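Local atomic coordinates of uncharacterized protein (Bacteroides ovatus, PDB entry 3P02), a protein that is of unknown function but joins an N-terminal DUF4973 region of the E-set clan to a C-terminal region related to the BT_3044 family. Residues A[153-158]-A[187-193]; A[31-36]-A[111-115]; A[297-301]-A[313-317]. One frame throughout, in Å; residues are numbered along the deposited sequence.

Interaction 1 of 3, residues A[153-158]-A[187-193]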
loop_
_atom_site.group_PDB
_atom_site.type_symbol
_atom_site.label_atom_id
_atom_site.label_comp_id
_atom_site.label_asym_id
_atom_site.label_seq_id
_atom_site.Cartn_x
_atom_site.Cartn_y
_atom_site.Cartn_z
ATOM N N LEU A 153 -0.058 3.786 0.276
ATOM C CA LEU A 153 0.215 4.866 1.211
ATOM C C LEU A 153 1.474 4.545 2.023
ATOM O O LEU A 153 1.724 3.371 2.336
ATOM C CB LEU A 153 -0.964 5.011 2.178
ATOM C CG LEU A 153 -2.212 5.685 1.621
ATOM C CD1 LEU A 153 -3.398 5.375 2.519
ATOM C CD2 LEU A 153 -1.985 7.184 1.454
ATOM N N PHE A 154 2.224 5.590 2.412
ATOM C CA PHE A 154 3.343 5.361 3.311
ATOM C C PHE A 154 3.521 6.573 4.198
ATOM O O PHE A 154 3.098 7.668 3.840
ATOM C CB PHE A 154 4.660 5.008 2.581
ATOM C CG PHE A 154 5.317 6.125 1.798
ATOM C CD1 PHE A 154 4.830 6.500 0.551
ATOM C CD2 PHE A 154 6.464 6.751 2.276
ATOM C CE1 PHE A 154 5.495 7.453 -0.221
ATOM C CE2 PHE A 154 7.123 7.720 1.511
ATOM C CZ PHE A 154 6.630 8.071 0.263
ATOM N N ASN A 155 4.093 6.354 5.379
ATOM C CA ASN A 155 4.448 7.484 6.224
ATOM C C ASN A 155 5.819 7.108 6.842
ATOM O O ASN A 155 6.407 6.100 6.442
ATOM C CB ASN A 155 3.342 7.812 7.242
ATOM C CG ASN A 155 3.053 6.699 8.213
ATOM O OD1 ASN A 155 3.891 5.869 8.503
ATOM N ND2 ASN A 155 1.855 6.689 8.767
ATOM N N GLU A 156 6.341 7.896 7.781
ATOM C CA GLU A 156 7.647 7.607 8.385
ATOM C C GLU A 156 7.681 6.256 9.099
ATOM O O GLU A 156 8.748 5.656 9.226
ATOM C CB GLU A 156 7.998 8.710 9.401
ATOM C CG GLU A 156 9.316 8.487 10.120
ATOM C CD GLU A 156 9.734 9.554 11.108
ATOM O OE1 GLU A 156 9.015 10.568 11.256
ATOM O OE2 GLU A 156 10.784 9.356 11.756
ATOM N N PHE A 157 6.517 5.775 9.543
ATOM C CA PHE A 157 6.425 4.585 10.405
ATOM C C PHE A 157 5.762 3.384 9.809
ATOM O O PHE A 157 5.448 2.445 10.556
ATOM C CB PHE A 157 5.570 5.002 11.626
ATOM C CG PHE A 157 5.973 6.339 12.227
ATOM C CD1 PHE A 157 7.161 6.467 12.937
ATOM C CD2 PHE A 157 5.180 7.476 12.037
ATOM C CE1 PHE A 157 7.556 7.705 13.448
ATOM C CE2 PHE A 157 5.559 8.710 12.575
ATOM C CZ PHE A 157 6.737 8.809 13.292
ATOM N N SER A 158 5.505 3.397 8.495
ATOM C CA SER A 158 4.722 2.327 7.884
ATOM C C SER A 158 5.551 1.290 7.144
ATOM O O SER A 158 6.745 1.448 6.914
ATOM C CB SER A 158 3.707 2.939 6.920
ATOM O OG SER A 158 4.367 3.529 5.805
ATOM N N VAL A 187 -1.351 2.460 6.861
ATOM C CA VAL A 187 -1.455 3.879 7.170
ATOM C C VAL A 187 -2.864 4.372 7.489
ATOM O O VAL A 187 -3.796 4.103 6.737
ATOM C CB VAL A 187 -0.865 4.674 5.952
ATOM C CG1 VAL A 187 -1.084 6.189 6.109
ATOM C CG2 VAL A 187 0.620 4.365 5.751
ATOM N N VAL A 188 -2.985 5.212 8.549
ATOM C CA VAL A 188 -4.222 5.922 8.863
ATOM C C VAL A 188 -3.944 7.434 8.631
ATOM O O VAL A 188 -4.674 8.103 7.897
ATOM C CB VAL A 188 -4.730 5.623 10.300
ATOM C CG1 VAL A 188 -6.095 6.267 10.539
ATOM C CG2 VAL A 188 -4.808 4.098 10.555
ATOM N N THR A 189 -2.913 7.972 9.316
ATOM C CA THR A 189 -2.501 9.377 9.165
ATOM C C THR A 189 -0.975 9.411 9.025
ATOM O O THR A 189 -0.358 8.359 8.806
ATOM C CB THR A 189 -2.976 10.226 10.372
ATOM O OG1 THR A 189 -2.255 9.809 11.535
ATOM C CG2 THR A 189 -4.483 10.154 10.627
ATOM N N ASP A 190 -0.350 10.579 9.224
ATOM C CA ASP A 190 1.110 10.605 9.174
ATOM C C ASP A 190 1.735 9.956 10.440
ATOM O O ASP A 190 2.906 9.587 10.390
ATOM C CB ASP A 190 1.647 12.039 8.989
ATOM C CG ASP A 190 1.293 13.038 10.091
ATOM O OD1 ASP A 190 0.383 12.749 10.888
ATOM O OD2 ASP A 190 1.829 14.161 10.064
ATOM N N SER A 191 0.970 9.811 11.554
ATOM C CA SER A 191 1.525 9.275 12.807
ATOM C C SER A 191 0.789 8.030 13.318
ATOM O O SER A 191 1.297 7.369 14.230
ATOM C CB SER A 191 1.511 10.344 13.902
ATOM O OG SER A 191 0.201 10.700 14.318
ATOM N N ILE A 192 -0.400 7.723 12.759
ATOM C CA ILE A 192 -1.196 6.573 13.202
ATOM C C ILE A 192 -1.150 5.504 12.107
ATOM O O ILE A 192 -1.332 5.807 10.914
ATOM C CB ILE A 192 -2.675 6.959 13.536
ATOM C CG1 ILE A 192 -2.739 8.030 14.674
ATOM C CG2 ILE A 192 -3.531 5.692 13.900
ATOM C CD1 ILE A 192 -4.165 8.630 14.826
ATOM N N VAL A 193 -0.875 4.269 12.532
ATOM C CA VAL A 193 -0.863 3.096 11.672
ATOM C C VAL A 193 -1.723 2.018 12.318
ATOM O O VAL A 193 -2.186 2.182 13.440
ATOM C CB VAL A 193 0.599 2.554 11.448
ATOM C CG1 VAL A 193 1.515 3.589 10.773
ATOM C CG2 VAL A 193 1.211 2.043 12.754
HETATM O O HOH W 1 5.008 10.274 9.071
#

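Interaction 2 of 3, residues A[31-36]-A[111-115]. With EDO (1,2-ethanediol), chain G.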
loop_
_atom_site.group_PDB
_atom_site.type_symbol
_atom_site.label_atom_id
_atom_site.label_comp_id
_atom_site.label_asym_id
_atom_site.label_seq_id
_atom_site.Cartn_x
_atom_site.Cartn_y
_atom_site.Cartn_z
ATOM N N TYR A 31 1.590 9.931 3.095
ATOM C CA TYR A 31 0.611 10.519 3.983
ATOM C C TYR A 31 1.378 11.475 4.915
ATOM O O TYR A 31 2.045 11.026 5.871
ATOM C CB TYR A 31 -0.178 9.472 4.797
ATOM C CG TYR A 31 -1.601 9.893 5.128
ATOM C CD1 TYR A 31 -1.863 11.067 5.830
ATOM C CD2 TYR A 31 -2.686 9.104 4.759
ATOM C CE1 TYR A 31 -3.175 11.466 6.116
ATOM C CE2 TYR A 31 -3.997 9.493 5.032
ATOM C CZ TYR A 31 -4.236 10.656 5.737
ATOM O OH TYR A 31 -5.536 11.026 5.990
ATOM N N ALA A 32 1.361 12.762 4.580
ATOM C CA ALA A 32 1.978 13.806 5.415
ATOM C C ALA A 32 0.820 14.569 6.112
ATOM O O ALA A 32 -0.062 13.898 6.668
ATOM C CB ALA A 32 2.835 14.708 4.542
ATOM N N ASN A 33 0.771 15.934 6.061
ATOM C CA ASN A 33 -0.382 16.655 6.607
ATOM C C ASN A 33 -1.614 16.267 5.771
ATOM O O ASN A 33 -2.724 16.141 6.297
ATOM C CB ASN A 33 -0.142 18.169 6.574
ATOM C CG ASN A 33 0.857 18.700 7.589
ATOM O OD1 ASN A 33 1.146 18.080 8.623
ATOM N ND2 ASN A 33 1.365 19.905 7.343
ATOM N N SER A 34 -1.365 15.991 4.482
ATOM C CA SER A 34 -2.338 15.514 3.503
ATOM C C SER A 34 -1.697 14.346 2.765
ATOM O O SER A 34 -0.477 14.181 2.843
ATOM C CB SER A 34 -2.738 16.635 2.538
ATOM O OG SER A 34 -1.660 17.024 1.699
ATOM N N ALA A 35 -2.488 13.558 2.043
ATOM C CA ALA A 35 -1.959 12.433 1.277
ATOM C C ALA A 35 -2.156 12.732 -0.223
ATOM O O ALA A 35 -2.986 12.115 -0.901
ATOM C CB ALA A 35 -2.659 11.157 1.702
ATOM N N LYS A 36 -1.419 13.733 -0.717
ATOM C CA LYS A 36 -1.517 14.179 -2.103
ATOM C C LYS A 36 -0.270 13.857 -2.920
ATOM O O LYS A 36 0.864 14.052 -2.464
ATOM C CB LYS A 36 -1.759 15.685 -2.162
ATOM C CG LYS A 36 -3.129 16.094 -1.663
ATOM C CD LYS A 36 -3.342 17.590 -1.935
ATOM C CE LYS A 36 -4.659 18.094 -1.389
ATOM N NZ LYS A 36 -4.664 18.184 0.098
ATOM N N PHE A 111 -3.772 12.240 -7.079
ATOM C CA PHE A 111 -4.371 11.457 -6.003
ATOM C C PHE A 111 -4.517 12.328 -4.759
ATOM O O PHE A 111 -3.577 13.071 -4.419
ATOM C CB PHE A 111 -3.487 10.251 -5.675
ATOM C CG PHE A 111 -3.537 9.200 -6.764
ATOM C CD1 PHE A 111 -4.613 8.320 -6.851
ATOM C CD2 PHE A 111 -2.544 9.131 -7.735
ATOM C CE1 PHE A 111 -4.650 7.325 -7.827
ATOM C CE2 PHE A 111 -2.593 8.149 -8.732
ATOM C CZ PHE A 111 -3.656 7.265 -8.778
ATOM N N SER A 112 -5.669 12.216 -4.076
ATOM C CA SER A 112 -5.964 12.930 -2.823
ATOM C C SER A 112 -6.547 11.890 -1.902
ATOM O O SER A 112 -7.738 11.592 -1.982
ATOM C CB SER A 112 -6.925 14.088 -3.081
ATOM O OG SER A 112 -6.326 15.053 -3.927
ATOM N N LEU A 113 -5.677 11.219 -1.114
ATOM C CA LEU A 113 -6.101 10.042 -0.357
ATOM C C LEU A 113 -6.364 10.192 1.127
ATOM O O LEU A 113 -6.483 9.165 1.805
ATOM C CB LEU A 113 -5.034 8.946 -0.563
ATOM C CG LEU A 113 -4.578 8.712 -2.042
ATOM C CD1 LEU A 113 -3.586 7.585 -2.114
ATOM C CD2 LEU A 113 -5.783 8.379 -2.964
ATOM N N ASP A 114 -6.544 11.422 1.619
ATOM C CA ASP A 114 -6.874 11.611 3.043
ATOM C C ASP A 114 -8.100 10.804 3.401
ATOM O O ASP A 114 -9.090 10.800 2.657
ATOM C CB ASP A 114 -7.099 13.099 3.353
ATOM C CG ASP A 114 -5.857 13.930 3.149
ATOM O OD1 ASP A 114 -5.225 13.803 2.071
ATOM O OD2 ASP A 114 -5.578 14.781 4.001
ATOM N N GLY A 115 -7.989 10.033 4.471
ATOM C CA GLY A 115 -9.105 9.218 4.919
ATOM C C GLY A 115 -9.298 7.894 4.202
ATOM O O GLY A 115 -10.198 7.140 4.578
HETATM C C1 EDO G . -10.428 13.193 -0.949
HETATM O O1 EDO G . -11.835 13.030 -0.692
HETATM C C2 EDO G . -9.606 12.470 0.108
HETATM O O2 EDO G . -10.287 12.580 1.357
HETATM O O HOH W 2 -5.931 13.448 7.039
HETATM O O HOH W 3 -6.050 15.342 0.084
#

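Interaction 3 of 3, residues A[297-301]-A[313-317]. With EDO (1,2-ethanediol), chain C.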
loop_
_atom_site.group_PDB
_atom_site.type_symbol
_atom_site.label_atom_id
_atom_site.label_comp_id
_atom_site.label_asym_id
_atom_site.label_seq_id
_atom_site.Cartn_x
_atom_site.Cartn_y
_atom_site.Cartn_z
ATOM N N VAL A 297 11.885 -2.018 12.128
ATOM C CA VAL A 297 12.108 -1.859 10.701
ATOM C C VAL A 297 13.535 -1.347 10.511
ATOM O O VAL A 297 14.031 -0.525 11.304
ATOM C CB VAL A 297 11.045 -0.978 9.976
ATOM C CG1 VAL A 297 11.169 0.499 10.340
ATOM C CG2 VAL A 297 11.108 -1.165 8.449
ATOM N N SER A 298 14.178 -1.827 9.458
ATOM C CA SER A 298 15.510 -1.374 9.085
ATOM C C SER A 298 15.425 -0.996 7.597
ATOM O O SER A 298 15.342 -1.875 6.743
ATOM C CB SER A 298 16.533 -2.479 9.348
ATOM O OG SER A 298 17.815 -2.105 8.886
ATOM N N ARG A 299 15.339 0.304 7.307
ATOM C CA ARG A 299 15.205 0.788 5.939
ATOM C C ARG A 299 16.551 1.128 5.338
ATOM O O ARG A 299 17.382 1.699 6.028
ATOM C CB ARG A 299 14.342 2.064 5.881
ATOM C CG ARG A 299 13.053 2.090 6.712
ATOM C CD ARG A 299 12.203 3.274 6.288
ATOM N NE ARG A 299 11.014 3.475 7.130
ATOM C CZ ARG A 299 9.885 2.760 7.053
ATOM N NH1 ARG A 299 9.804 1.719 6.232
ATOM N NH2 ARG A 299 8.861 3.031 7.862
ATOM N N ASP A 300 16.741 0.810 4.055
ATOM C CA ASP A 300 17.886 1.199 3.238
ATOM C C ASP A 300 17.353 2.198 2.252
ATOM O O ASP A 300 16.443 1.879 1.482
ATOM C CB ASP A 300 18.483 -0.008 2.507
ATOM C CG ASP A 300 19.270 -0.963 3.382
ATOM O OD1 ASP A 300 19.383 -0.701 4.597
ATOM O OD2 ASP A 300 19.745 -1.987 2.855
ATOM N N LEU A 301 17.829 3.433 2.349
ATOM C CA LEU A 301 17.313 4.504 1.517
ATOM C C LEU A 301 18.421 5.130 0.718
ATOM O O LEU A 301 19.434 5.572 1.284
ATOM C CB LEU A 301 16.655 5.577 2.400
ATOM C CG LEU A 301 15.494 5.100 3.298
ATOM C CD1 LEU A 301 15.222 6.123 4.418
ATOM C CD2 LEU A 301 14.234 4.827 2.464
ATOM N N ASP A 313 13.751 -2.329 -0.504
ATOM C CA ASP A 313 14.658 -2.321 0.661
ATOM C C ASP A 313 14.368 -1.095 1.586
ATOM O O ASP A 313 14.855 -1.067 2.726
ATOM C CB ASP A 313 16.135 -2.366 0.257
ATOM C CG ASP A 313 16.574 -3.750 -0.250
ATOM O OD1 ASP A 313 15.796 -4.713 -0.099
ATOM O OD2 ASP A 313 17.711 -3.868 -0.738
ATOM N N SER A 314 13.502 -0.136 1.116
ATOM C CA SER A 314 13.021 0.960 1.948
ATOM C C SER A 314 12.060 0.414 2.994
ATOM O O SER A 314 11.814 1.072 4.003
ATOM C CB SER A 314 12.289 1.996 1.100
ATOM O OG SER A 314 11.099 1.406 0.583
ATOM N N LYS A 315 11.480 -0.778 2.709
ATOM C CA LYS A 315 10.488 -1.460 3.548
ATOM C C LYS A 315 9.140 -0.717 3.581
ATOM O O LYS A 315 8.243 -1.143 4.293
ATOM C CB LYS A 315 10.987 -1.733 4.985
ATOM C CG LYS A 315 12.383 -2.342 5.097
ATOM C CD LYS A 315 12.535 -3.686 4.352
ATOM C CE LYS A 315 13.990 -4.130 4.332
ATOM N NZ LYS A 315 14.483 -4.513 5.682
ATOM N N TRP A 316 8.954 0.356 2.771
ATOM C CA TRP A 316 7.634 1.008 2.729
ATOM C C TRP A 316 6.667 0.168 1.879
ATOM O O TRP A 316 5.455 0.348 1.957
ATOM C CB TRP A 316 7.757 2.395 2.118
ATOM C CG TRP A 316 8.250 3.425 3.072
ATOM C CD1 TRP A 316 7.781 3.690 4.330
ATOM C CD2 TRP A 316 9.206 4.443 2.776
ATOM N NE1 TRP A 316 8.434 4.786 4.853
ATOM C CE2 TRP A 316 9.307 5.272 3.917
ATOM C CE3 TRP A 316 9.960 4.761 1.633
ATOM C CZ2 TRP A 316 10.143 6.404 3.954
ATOM C CZ3 TRP A 316 10.791 5.871 1.673
ATOM C CH2 TRP A 316 10.884 6.678 2.825
ATOM N N TRP A 317 7.236 -0.683 1.019
ATOM C CA TRP A 317 6.532 -1.571 0.081
ATOM C C TRP A 317 7.463 -2.738 -0.259
ATOM O O TRP A 317 8.547 -2.831 0.357
ATOM C CB TRP A 317 6.068 -0.808 -1.197
ATOM C CG TRP A 317 7.079 0.191 -1.669
ATOM C CD1 TRP A 317 8.235 -0.067 -2.345
ATOM C CD2 TRP A 317 7.054 1.610 -1.439
ATOM N NE1 TRP A 317 8.922 1.105 -2.575
ATOM C CE2 TRP A 317 8.216 2.152 -2.033
ATOM C CE3 TRP A 317 6.138 2.483 -0.817
ATOM C CZ2 TRP A 317 8.536 3.516 -1.951
ATOM C CZ3 TRP A 317 6.453 3.830 -0.753
ATOM C CH2 TRP A 317 7.645 4.327 -1.291
ATOM O OXT TRP A 317 7.091 -3.586 -1.109
HETATM C C1 EDO C . 11.304 -6.716 7.698
HETATM O O1 EDO C . 11.390 -5.327 7.397
HETATM C C2 EDO C . 11.755 -7.510 6.489
HETATM O O2 EDO C . 13.063 -7.089 6.076
HETATM O O HOH W 4 13.542 -4.408 8.520
HETATM O O HOH W 5 19.772 -2.303 0.110
#

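Interaction 1 of 3, residues A[153-158]-A[187-193]
An Asx turn headed by Asn155, where the chain leaves strand 146-154, meets Thr189 and Asp190 in the loop joining strands 182-187 and 192-196. With Asn155 CG set between the backbone N and the carbonyl carbon (chi1 62°), the side chain folds back over its own type I turn, and OD1 accepts from Phe157 N at 2.8 Å. The other end of the same amide crosses the contact: Asn155 ND2 donates to Thr189 O at 2.8 Å, in the planes of both the amide and the carbonyl. Val193 CG1 packs 3.7 Å from Asn155 ND2.

The neighbouring carbonyl, Asp190 O, lies at the edge of the Phe157 ring, 3.5 Å from CD2, and accepts a hydrogen bond from a water 2.6 Å away, which accepts in turn from Glu156 N. Apolar packing completes the contact, with Val187 CB 3.8 Å from Leu153 CB and Val187 CG2 3.6 Å from Ser158 CB. Across the turn, Ser158 OG accepts from Asn155 N. Replacing Asn155 by a leucine would probably leave Thr189 O without its donor and Phe157 N without its acceptor, so that the turn would be less firmly set against the loop. A buried carboxamide engaged at both ends cannot flip without losing both bonds, which ties the shape of one loop to the position of the other.

Interaction 2 of 3, residues A[31-36]-A[111-115]
Asp114 reaches from just beyond the end of strand 104-112 across to the loop 31-36, passing Tyr31 on the way: its CB stands 3.7 Å from Tyr31 OH. Its CG lies anti to the carbonyl carbon (chi1 -64°), a setting that brings the carboxylate over the backbone of Ser34 and Ala35. There OD1 accepts from Ala35 N at 2.7 Å in a nearly straight bond (171°), the N-H arriving from above the carboxylate plane, 42° out of it. Asp114 OD1 also receives a water at 2.6 Å, which accepts from Lys36 NZ and so relays between the opposite charges. The second oxygen, OD2, rests 3.4 Å from Ser34 CA and has a weak bond from another water, itself hydrogen-bonded to Tyr31 OH. This grip sits where strand 36-45 begins and its antiparallel partner 104-112 ends, Lys36 and Ser112 forming a non-hydrogen-bonded pair. Next to that pair, Leu113 N donates to Ala35 O at 2.8 Å, and Leu113 CB packs 4.0 Å from Ala35 CB. That same Ala35 methyl lies over one face of the Tyr31 ring, offset toward the rim. At the ring's phenolic end, Tyr31 OH accepts from Gly115 N at 3.1 Å.

Interaction 3 of 3, residues A[297-301]-A[313-317]
A cation-pi stack between Arg299 and Trp316 sits at the heart of this contact, in which the C-terminal tail, residues 313-317, passes across the last long strand, 287-302, the directions of 297-301 and 313-316 lying 110° apart. The Arg299 guanidinium lies flat on the indole, their centres 3.9 Å apart and their planes inclined by 28°. Trp316 NE1 is 3.3 Å from Arg299 CZ, over the centre of the guanidinium, whose opposite face is covered by Val297 CG1. In the plane of the group, Arg299 NH1 donates to Ser314 O at 3.1 Å, while NH2 binds the carbonyls of Glu156 and Ser158. Sandwiched on both faces and bonded at its edge, the guanidinium has little room to turn, and the carbonyl oxygens around it probably offset its positive charge.

The strand grips the tail at two further points. Asp300 N donates to Asp313 O at 3.0 Å, from above the carbonyl plane. Lys315 CB points toward the strand and packs 3.5 Å from Val297 CG2; bends at chi2 and chi4 then let NZ donate to Ser298 O at 3.0 Å. NZ also binds a water shared with Ser298 N and a 1,2-ethanediol, probably from the crystallisation liquor. The carboxylates of Asp300 and Asp313 approach to 4.5 Å between their OD2 atoms, and a water donating to both probably eases the repulsion; Asp300 OD1 is also bonded to His264. Leu301 CD2 meets Trp316 CZ3 at 3.7 Å.

Within the tail, Ser314 OG accepts from Trp316 N and is also hydrogen-bonded to Gly311 O. This is an ST turn that begins on the last residue of a short 3-10 segment, an arrangement consistent with the tail bending to lay Trp316 on the arginine.

In the fold
Along the chain 31-36/111-115 comes first, then 153-158/187-193, and 297-301/313-317 last. Interaction 2 lies in the DUF4973 region, interaction 1 in the BT_3044-like region, yet their centres are about 10 Å apart and they touch, Phe154 O probably bonding Tyr31 N as strand 146-154 runs beside strand 25-30. Interactions 1 and 3, about 14 Å apart between centres, reach the same ten-stranded antiparallel sheet and meet where the Phe154 ring packs edge-to-face with Trp317. Interactions 2 and 3 do not touch, their nearest atoms being about 9 Å apart. Interaction 1 thus links the junction of the two regions to the C-terminal tail.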